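Local coordinates for putative capsular polysaccharide biosynthesis protein (Streptococcus pneumoniae serotype 4, PDB 6EWJ), which probably acts as a pyridoxal phosphate-dependent sugar aminotransferase in the biosynthesis of pneumococcal teichoic acid, at residues E69-V74 with A194-F199; E331-I336 with A375-E380. All blocks are in the same frame, centred on the assembly; numbering follows the deposited sequence.

Contact 1. Residues E69-V74 with A194-F199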
ATOM      1  N   GLU A  69      -3.261 -10.467   2.513  1.00 17.83           N
ATOM      2  CA  GLU A  69      -3.826  -9.856   3.726  1.00 18.59           C
ATOM      3  C   GLU A  69      -5.313  -9.566   3.610  1.00 18.52           C
ATOM      4  O   GLU A  69      -6.083  -9.822   4.571  1.00 19.26           O
ATOM      5  CB  GLU A  69      -3.054  -8.580   4.179  1.00 18.93           C
ATOM      6  CG  GLU A  69      -3.408  -8.175   5.592  1.00 20.24           C
ATOM      7  CD  GLU A  69      -2.408  -7.208   6.262  1.00 21.43           C
ATOM      8  OE1 GLU A  69      -1.209  -7.181   5.893  1.00 22.31           O
ATOM      9  OE2 GLU A  69      -2.803  -6.489   7.210  1.00 21.30           O
ATOM     10  N   LEU A  70      -5.725  -8.915   2.513  1.00 18.57           N
ATOM     11  CA  LEU A  70      -7.147  -8.542   2.385  1.00 18.58           C
ATOM     12  C   LEU A  70      -8.061  -9.741   2.342  1.00 19.14           C
ATOM     13  O   LEU A  70      -9.145  -9.702   2.904  1.00 19.27           O
ATOM     14  CB  LEU A  70      -7.410  -7.603   1.218  1.00 18.77           C
ATOM     15  CG  LEU A  70      -6.883  -6.158   1.408  1.00 18.17           C
ATOM     16  CD1 LEU A  70      -7.513  -5.271   0.350  1.00 18.15           C
ATOM     17  CD2 LEU A  70      -7.108  -5.580   2.800  1.00 18.19           C
ATOM     18  N   ILE A  71      -7.618 -10.813   1.698  1.00 18.79           N
ATOM     19  CA  ILE A  71      -8.384 -12.062   1.715  1.00 19.23           C
ATOM     20  C   ILE A  71      -8.638 -12.501   3.173  1.00 19.56           C
ATOM     21  O   ILE A  71      -9.770 -12.790   3.569  1.00 19.73           O
ATOM     22  CB  ILE A  71      -7.663 -13.175   0.909  1.00 19.38           C
ATOM     23  CG1 ILE A  71      -7.658 -12.808  -0.584  1.00 19.10           C
ATOM     24  CG2 ILE A  71      -8.340 -14.523   1.141  1.00 20.01           C
ATOM     25  CD1 ILE A  71      -6.741 -13.645  -1.447  1.00 19.10           C
ATOM     26  N   LEU A  72      -7.554 -12.522   3.961  1.00 19.06           N
ATOM     27  CA  LEU A  72      -7.688 -12.839   5.356  1.00 19.57           C
ATOM     28  C   LEU A  72      -8.606 -11.894   6.078  1.00 19.91           C
ATOM     29  O   LEU A  72      -9.392 -12.328   6.914  1.00 20.20           O
ATOM     30  CB  LEU A  72      -6.323 -12.887   6.045  1.00 19.28           C
ATOM     31  CG  LEU A  72      -5.326 -13.926   5.565  1.00 18.72           C
ATOM     32  CD1 LEU A  72      -4.104 -13.858   6.481  1.00 18.60           C
ATOM     33  CD2 LEU A  72      -5.915 -15.323   5.540  1.00 19.15           C
ATOM     34  N   ARG A  73      -8.510 -10.588   5.790  1.00 19.91           N
ATOM     35  CA  ARG A  73      -9.392  -9.632   6.462  1.00 20.67           C
ATOM     36  C   ARG A  73     -10.860  -9.755   6.010  1.00 21.24           C
ATOM     37  O   ARG A  73     -11.771  -9.583   6.817  1.00 21.54           O
ATOM     38  CB  ARG A  73      -8.891  -8.197   6.326  1.00 20.65           C
ATOM     39  CG  ARG A  73      -7.566  -7.975   7.018  1.00 20.42           C
ATOM     40  CD  ARG A  73      -7.100  -6.540   6.928  1.00 20.39           C
ATOM     41  NE  ARG A  73      -5.843  -6.380   7.645  1.00 20.56           N
ATOM     42  CZ  ARG A  73      -5.683  -6.292   8.957  1.00 21.48           C
ATOM     43  NH1 ARG A  73      -6.704  -6.284   9.810  1.00 22.35           N
ATOM     44  NH2 ARG A  73      -4.448  -6.177   9.443  1.00 21.90           N
ATOM     45  N   VAL A  74     -11.088 -10.128   4.753  1.00 21.34           N
ATOM     46  CA  VAL A  74     -12.472 -10.341   4.248  1.00 22.05           C
ATOM     47  C   VAL A  74     -13.063 -11.584   4.965  1.00 23.61           C
ATOM     48  O   VAL A  74     -14.195 -11.561   5.471  1.00 23.88           O
ATOM     49  CB  VAL A  74     -12.490 -10.498   2.729  1.00 21.76           C
ATOM     50  CG1 VAL A  74     -13.792 -11.127   2.246  1.00 22.45           C
ATOM     51  CG2 VAL A  74     -12.221  -9.145   2.057  1.00 21.16           C
ATOM     52  N   ALA A 194      -8.239 -22.728  -6.146  1.00 23.63           N
ATOM     53  CA  ALA A 194      -8.428 -22.466  -4.744  1.00 23.61           C
ATOM     54  C   ALA A 194      -9.689 -21.653  -4.546  1.00 23.86           C
ATOM     55  O   ALA A 194     -10.244 -21.097  -5.492  1.00 23.68           O
ATOM     56  CB  ALA A 194      -7.232 -21.721  -4.200  1.00 22.68           C
ATOM     57  N   ASP A 195     -10.138 -21.604  -3.302  1.00 24.44           N
ATOM     58  CA  ASP A 195     -11.255 -20.733  -2.921  1.00 24.84           C
ATOM     59  C   ASP A 195     -10.957 -19.254  -3.199  1.00 23.36           C
ATOM     60  O   ASP A 195     -11.748 -18.526  -3.806  1.00 23.96           O
ATOM     61  CB  ASP A 195     -11.621 -20.970  -1.462  1.00 25.47           C
ATOM     62  CG  ASP A 195     -12.104 -22.366  -1.208  1.00 26.62           C
ATOM     63  OD1 ASP A 195     -12.948 -22.885  -1.987  1.00 27.98           O
ATOM     64  OD2 ASP A 195     -11.668 -22.974  -0.198  1.00 26.39           O
ATOM     65  N   PHE A 196      -9.795 -18.817  -2.783  1.00 22.27           N
ATOM     66  CA  PHE A 196      -9.278 -17.482  -3.113  1.00 20.67           C
ATOM     67  C   PHE A 196      -7.843 -17.644  -3.589  1.00 19.84           C
ATOM     68  O   PHE A 196      -7.150 -18.612  -3.182  1.00 19.95           O
ATOM     69  CB  PHE A 196      -9.295 -16.535  -1.881  1.00 20.51           C
ATOM     70  CG  PHE A 196     -10.651 -16.206  -1.361  1.00 21.04           C
ATOM     71  CD1 PHE A 196     -11.324 -17.093  -0.529  1.00 22.00           C
ATOM     72  CD2 PHE A 196     -11.239 -14.992  -1.641  1.00 21.08           C
ATOM     73  CE1 PHE A 196     -12.577 -16.791  -0.039  1.00 22.60           C
ATOM     74  CE2 PHE A 196     -12.486 -14.660  -1.141  1.00 21.79           C
ATOM     75  CZ  PHE A 196     -13.167 -15.564  -0.343  1.00 22.70           C
ATOM     76  N   THR A 197      -7.389 -16.702  -4.416  1.00 19.03           N
ATOM     77  CA  THR A 197      -6.016 -16.697  -4.914  1.00 18.59           C
ATOM     78  C   THR A 197      -5.425 -15.279  -4.875  1.00 18.28           C
ATOM     79  O   THR A 197      -6.089 -14.314  -5.298  1.00 18.28           O
ATOM     80  CB  THR A 197      -5.934 -17.281  -6.343  1.00 18.84           C
ATOM     81  OG1 THR A 197      -6.539 -18.587  -6.365  1.00 18.94           O
ATOM     82  CG2 THR A 197      -4.499 -17.386  -6.832  1.00 18.26           C
ATOM     83  N   SER A 198      -4.175 -15.163  -4.423  1.00 17.83           N
ATOM     84  CA  SER A 198      -3.366 -13.946  -4.646  1.00 17.73           C
ATOM     85  C   SER A 198      -2.289 -14.135  -5.697  1.00 17.03           C
ATOM     86  O   SER A 198      -1.584 -15.121  -5.706  1.00 17.07           O
ATOM     87  CB  SER A 198      -2.653 -13.442  -3.345  1.00 17.87           C
ATOM     88  OG  SER A 198      -2.012 -14.522  -2.723  1.00 19.80           O
ATOM     89  N   PHE A 199      -2.126 -13.123  -6.511  1.00 16.77           N
ATOM     90  CA  PHE A 199      -1.095 -13.030  -7.516  1.00 16.59           C
ATOM     91  C   PHE A 199      -0.192 -11.842  -7.275  1.00 16.39           C
ATOM     92  O   PHE A 199      -0.603 -10.831  -6.653  1.00 16.43           O
ATOM     93  CB  PHE A 199      -1.746 -12.840  -8.894  1.00 17.00           C
ATOM     94  CG  PHE A 199      -2.515 -14.042  -9.392  1.00 17.34           C
ATOM     95  CD1 PHE A 199      -1.852 -15.125  -9.927  1.00 17.60           C
ATOM     96  CD2 PHE A 199      -3.924 -14.061  -9.369  1.00 18.06           C
ATOM     97  CE1 PHE A 199      -2.549 -16.258 -10.385  1.00 18.15           C
ATOM     98  CE2 PHE A 199      -4.631 -15.171  -9.835  1.00 18.10           C
ATOM     99  CZ  PHE A 199      -3.939 -16.248 -10.356  1.00 18.73           C
TER
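Ile71 meets Phe196 with both of its branches, and its torsions set this up: at chi1 -67° CG2 lies opposite the backbone N, while CG1 continues through an extended chi2 (168°) to place CD1 further along the strand. Ile71 CG2 sits 3.8 Å from Phe196 CB and equally close to Phe196 CG at the root of the ring, approaching the ring obliquely. Ile71 CD1 lies against the Thr197-Ser198 peptide, 4.0 Å from Thr197 O and 4.2 Å from Ser198 N. The Ile71 and Phe196 side chains run antiparallel, alongside one another. Helix 69-74 and strand 196-199 are themselves nearly antiparallel, at 155°, with axes 9.3 Å apart, the layering of a helix on the central sheet of an aminotransferase fold. Helix 225-236 adds Met228 against both Val74 and Phe196. Away from the strand, Arg73 NE and NH2 hold Glu69 OE2 side-on, Arg73 NH2 at 2.8 Å, and Glu69 OE1 is hydrogen-bonded to His99 ND1. The polar pairing thus stays on the helix's other flank, and the layers are joined by apolar contact beside the segment leading to Ser200, a pyridoxal phosphate-binding residue, although the cofactor is absent from this apo chain.

Contact 2. Residues E331-I336 with A375-E380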
ATOM      1  N   GLU A 331      27.327 -26.082   2.962  1.00 29.77           N
ATOM      2  CA  GLU A 331      28.541 -25.347   2.708  1.00 30.60           C
ATOM      3  C   GLU A 331      28.951 -25.445   1.251  1.00 30.35           C
ATOM      4  O   GLU A 331      29.408 -24.467   0.624  1.00 30.38           O
ATOM      5  CB  GLU A 331      29.624 -25.827   3.681  1.00 32.58           C
ATOM      6  CG  GLU A 331      30.978 -25.196   3.401  1.00 34.64           C
ATOM      7  CD  GLU A 331      31.985 -25.418   4.509  1.00 36.63           C
ATOM      8  OE1 GLU A 331      31.755 -26.319   5.372  1.00 38.20           O
ATOM      9  OE2 GLU A 331      33.020 -24.710   4.468  1.00 38.40           O
ATOM     10  N   GLU A 332      28.734 -26.616   0.684  1.00 29.93           N
ATOM     11  CA  GLU A 332      29.089 -26.867  -0.715  1.00 30.13           C
ATOM     12  C   GLU A 332      28.142 -26.123  -1.638  1.00 28.61           C
ATOM     13  O   GLU A 332      28.574 -25.550  -2.637  1.00 28.53           O
ATOM     14  CB  GLU A 332      29.108 -28.371  -1.009  1.00 30.39           C
ATOM     15  CG  GLU A 332      30.249 -29.106  -0.326  1.00 31.66           C
ATOM     16  CD  GLU A 332      30.094 -30.623  -0.373  1.00 31.93           C
ATOM     17  OE1 GLU A 332      28.945 -31.112  -0.466  1.00 31.64           O
ATOM     18  OE2 GLU A 332      31.109 -31.320  -0.329  1.00 33.17           O
ATOM     19  N   ARG A 333      26.856 -26.105  -1.298  1.00 27.85           N
ATOM     20  CA  ARG A 333      25.872 -25.292  -2.060  1.00 27.00           C
ATOM     21  C   ARG A 333      26.299 -23.847  -2.089  1.00 27.98           C
ATOM     22  O   ARG A 333      26.253 -23.183  -3.146  1.00 28.54           O
ATOM     23  CB  ARG A 333      24.451 -25.389  -1.482  1.00 25.58           C
ATOM     24  CG  ARG A 333      23.344 -24.780  -2.401  1.00 24.19           C
ATOM     25  CD  ARG A 333      23.143 -23.271  -2.280  1.00 23.75           C
ATOM     26  NE  ARG A 333      22.994 -22.901  -0.881  1.00 23.17           N
ATOM     27  CZ  ARG A 333      21.890 -23.055  -0.173  1.00 22.28           C
ATOM     28  NH1 ARG A 333      20.775 -23.520  -0.708  1.00 21.21           N
ATOM     29  NH2 ARG A 333      21.906 -22.692   1.100  1.00 22.64           N
ATOM     30  N   ASN A 334      26.681 -23.314  -0.935  1.00 28.87           N
ATOM     31  CA  ASN A 334      27.022 -21.887  -0.863  1.00 29.89           C
ATOM     32  C   ASN A 334      28.248 -21.618  -1.731  1.00 31.00           C
ATOM     33  O   ASN A 334      28.257 -20.629  -2.441  1.00 31.66           O
ATOM     34  CB  ASN A 334      27.222 -21.420   0.589  1.00 30.40           C
ATOM     35  CG  ASN A 334      25.956 -21.551   1.443  1.00 30.05           C
ATOM     36  OD1 ASN A 334      24.828 -21.681   0.950  1.00 28.81           O
ATOM     37  ND2 ASN A 334      26.157 -21.496   2.780  1.00 30.96           N
ATOM     38  N   LEU A 335      29.243 -22.521  -1.688  1.00 32.30           N
ATOM     39  CA  LEU A 335      30.458 -22.385  -2.524  1.00 34.00           C
ATOM     40  C   LEU A 335      30.101 -22.397  -4.002  1.00 33.48           C
ATOM     41  O   LEU A 335      30.525 -21.502  -4.739  1.00 34.20           O
ATOM     42  CB  LEU A 335      31.520 -23.455  -2.209  1.00 35.60           C
ATOM     43  CG  LEU A 335      32.854 -23.393  -2.995  1.00 37.81           C
ATOM     44  CD1 LEU A 335      33.485 -21.987  -3.019  1.00 38.76           C
ATOM     45  CD2 LEU A 335      33.853 -24.388  -2.453  1.00 39.07           C
ATOM     46  N   ILE A 336      29.226 -23.324  -4.411  1.00 32.57           N
ATOM     47  CA  ILE A 336      28.740 -23.372  -5.816  1.00 32.74           C
ATOM     48  C   ILE A 336      28.097 -22.028  -6.265  1.00 31.93           C
ATOM     49  O   ILE A 336      28.373 -21.531  -7.357  1.00 32.61           O
ATOM     50  CB  ILE A 336      27.780 -24.564  -6.063  1.00 32.17           C
ATOM     51  CG1 ILE A 336      28.543 -25.896  -5.960  1.00 32.92           C
ATOM     52  CG2 ILE A 336      27.137 -24.470  -7.456  1.00 32.30           C
ATOM     53  CD1 ILE A 336      27.667 -27.135  -5.846  1.00 32.43           C
ATOM     54  N   ALA A 375      16.030 -29.860   4.243  1.00 22.11           N
ATOM     55  CA  ALA A 375      16.793 -30.669   3.297  1.00 22.77           C
ATOM     56  C   ALA A 375      16.568 -30.140   1.874  1.00 22.38           C
ATOM     57  O   ALA A 375      17.497 -30.118   1.077  1.00 22.81           O
ATOM     58  CB  ALA A 375      16.453 -32.167   3.427  1.00 23.35           C
ATOM     59  N   PHE A 376      15.366 -29.649   1.594  1.00 21.90           N
ATOM     60  CA  PHE A 376      15.080 -29.009   0.291  1.00 21.88           C
ATOM     61  C   PHE A 376      15.923 -27.778   0.062  1.00 21.35           C
ATOM     62  O   PHE A 376      16.514 -27.618  -0.992  1.00 21.99           O
ATOM     63  CB  PHE A 376      13.606 -28.627   0.226  1.00 22.07           C
ATOM     64  CG  PHE A 376      13.185 -28.004  -1.067  1.00 22.66           C
ATOM     65  CD1 PHE A 376      13.278 -26.623  -1.248  1.00 22.86           C
ATOM     66  CD2 PHE A 376      12.676 -28.787  -2.096  1.00 23.89           C
ATOM     67  CE1 PHE A 376      12.855 -26.022  -2.434  1.00 23.53           C
ATOM     68  CE2 PHE A 376      12.258 -28.197  -3.295  1.00 24.29           C
ATOM     69  CZ  PHE A 376      12.345 -26.816  -3.463  1.00 23.71           C
ATOM     70  N   PHE A 377      15.958 -26.926   1.081  1.00 20.89           N
ATOM     71  CA  PHE A 377      16.761 -25.692   1.115  1.00 20.60           C
ATOM     72  C   PHE A 377      18.243 -25.922   1.004  1.00 21.10           C
ATOM     73  O   PHE A 377      18.939 -25.248   0.243  1.00 21.48           O
ATOM     74  CB  PHE A 377      16.476 -24.927   2.404  1.00 20.67           C
ATOM     75  CG  PHE A 377      17.586 -24.002   2.836  1.00 20.76           C
ATOM     76  CD1 PHE A 377      17.847 -22.806   2.131  1.00 20.45           C
ATOM     77  CD2 PHE A 377      18.365 -24.294   3.965  1.00 21.06           C
ATOM     78  CE1 PHE A 377      18.897 -21.973   2.500  1.00 20.63           C
ATOM     79  CE2 PHE A 377      19.401 -23.455   4.321  1.00 21.36           C
ATOM     80  CZ  PHE A 377      19.651 -22.278   3.600  1.00 21.12           C
ATOM     81  N   GLU A 378      18.735 -26.875   1.766  1.00 21.67           N
ATOM     82  CA  GLU A 378      20.154 -27.144   1.852  1.00 22.70           C
ATOM     83  C   GLU A 378      20.953 -27.242   0.524  1.00 22.52           C
ATOM     84  O   GLU A 378      22.086 -26.743   0.447  1.00 23.19           O
ATOM     85  CB  GLU A 378      20.375 -28.444   2.661  1.00 24.12           C
ATOM     86  CG  GLU A 378      21.784 -28.599   3.186  1.00 25.72           C
ATOM     87  CD  GLU A 378      22.062 -29.952   3.830  1.00 26.89           C
ATOM     88  OE1 GLU A 378      21.153 -30.794   3.973  1.00 27.91           O
ATOM     89  OE2 GLU A 378      23.212 -30.144   4.234  1.00 28.75           O
ATOM     90  N   ASN A 379      20.390 -27.912  -0.481  1.00 22.04           N
ATOM     91  CA  ASN A 379      21.084 -28.143  -1.757  1.00 21.95           C
ATOM     92  C   ASN A 379      20.399 -27.432  -2.949  1.00 21.31           C
ATOM     93  O   ASN A 379      20.659 -27.756  -4.094  1.00 21.25           O
ATOM     94  CB  ASN A 379      21.245 -29.635  -2.026  1.00 22.52           C
ATOM     95  CG  ASN A 379      19.930 -30.375  -2.148  1.00 22.16           C
ATOM     96  OD1 ASN A 379      18.898 -29.956  -1.602  1.00 21.45           O
ATOM     97  ND2 ASN A 379      19.959 -31.497  -2.821  1.00 22.56           N
ATOM     98  N   GLU A 380      19.574 -26.443  -2.647  1.00 20.27           N
ATOM     99  CA  GLU A 380      18.767 -25.781  -3.628  1.00 20.00           C
ATOM    100  C   GLU A 380      19.519 -24.599  -4.210  1.00 20.25           C
ATOM    101  O   GLU A 380      20.109 -23.793  -3.453  1.00 20.53           O
ATOM    102  CB  GLU A 380      17.438 -25.338  -3.026  1.00 19.40           C
ATOM    103  CG  GLU A 380      16.392 -24.907  -4.047  1.00 18.96           C
ATOM    104  CD  GLU A 380      16.598 -23.506  -4.615  1.00 18.87           C
ATOM    105  OE1 GLU A 380      17.081 -22.599  -3.898  1.00 18.65           O
ATOM    106  OE2 GLU A 380      16.246 -23.264  -5.799  1.00 19.24           O
TER
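Arg333 NH1 reaches two backbone carbonyls, Phe377 O in the last turn of helix 371-378 and Glu380 O where strand 380-383 begins. The bond from Arg333 NH1 to Glu380 O is 2.8 Å long and fairly straight (157°), and it arrives in the carbonyl plane on a lone pair. The second, from Arg333 NH1 to Phe377 O at 2.7 Å, is short but weak because the angle at the hydrogen is only 128°. Both oxygens meet the rim of the guanidinium nearly level with it, whereas Glu378 O stands over one face, displaced from the centre of the group. Glu378 O is also 3.3 Å from Arg333 CB, so the aliphatic root of the side chain packs on the turn. Arg333 NH2 comes obliquely to the Phe377 ring, 3.4 Å from Phe377 CZ, with the two planes 60° apart.

The next shell fixes the rotation of the guanidinium. Bends at chi2 and chi3 fold the arginine back beside its neighbour, where Asn334 OD1 accepts from Arg333 NE at 2.9 Å and also from Arg333 NH2, a side-on grip within the guanidinium plane. Trp253 of the second subunit makes a cation-pi interaction with Arg333 and packs on Asn334 and Phe377, so this cluster also belongs to the dimer interface. The turn itself is anchored: Asn379 OD1 and ND2 hydrogen-bond to Arg324 NE and Val325 O of strand 321-325, and Glu380 OE1 and OE2 to His350 N and Thr382 OG1.

Arg333 thereby ties helix 330-342 to the carbonyl end of helix 371-378, where the chain turns into strand 380-383. Glu378 OE2 hydrogen-bonds to Leu330 N at the start of helix 330-342, and Ile336 packs that helix against both Ile381 of strand 380-383 and helix 391-409.

From the N terminus, helix 64-74 comes first, and contact 1 is made when the chain returns 120 residues later in strand 196-200. The intervening loop includes strands 82-86, 103-107, 129-132 and 172-177 of the seven-stranded sheet. Only after it has closed does contact 2 open: helix 330-342 meets the end of helix 371-378 across a loop about a third as long. The two are therefore in series, neither nested nor crossing. The centres of contact 1 and contact 2 lie about 33 Å apart, on opposite sides of the chain's centre, and the nearest atoms of contact 1 and contact 2 are about 18 Å apart. Contact 1 joins a helix to the buried central sheet; contact 2 ties helix 330-342 to the end of helix 371-378 in the C-terminal part of the chain and reaches the second subunit.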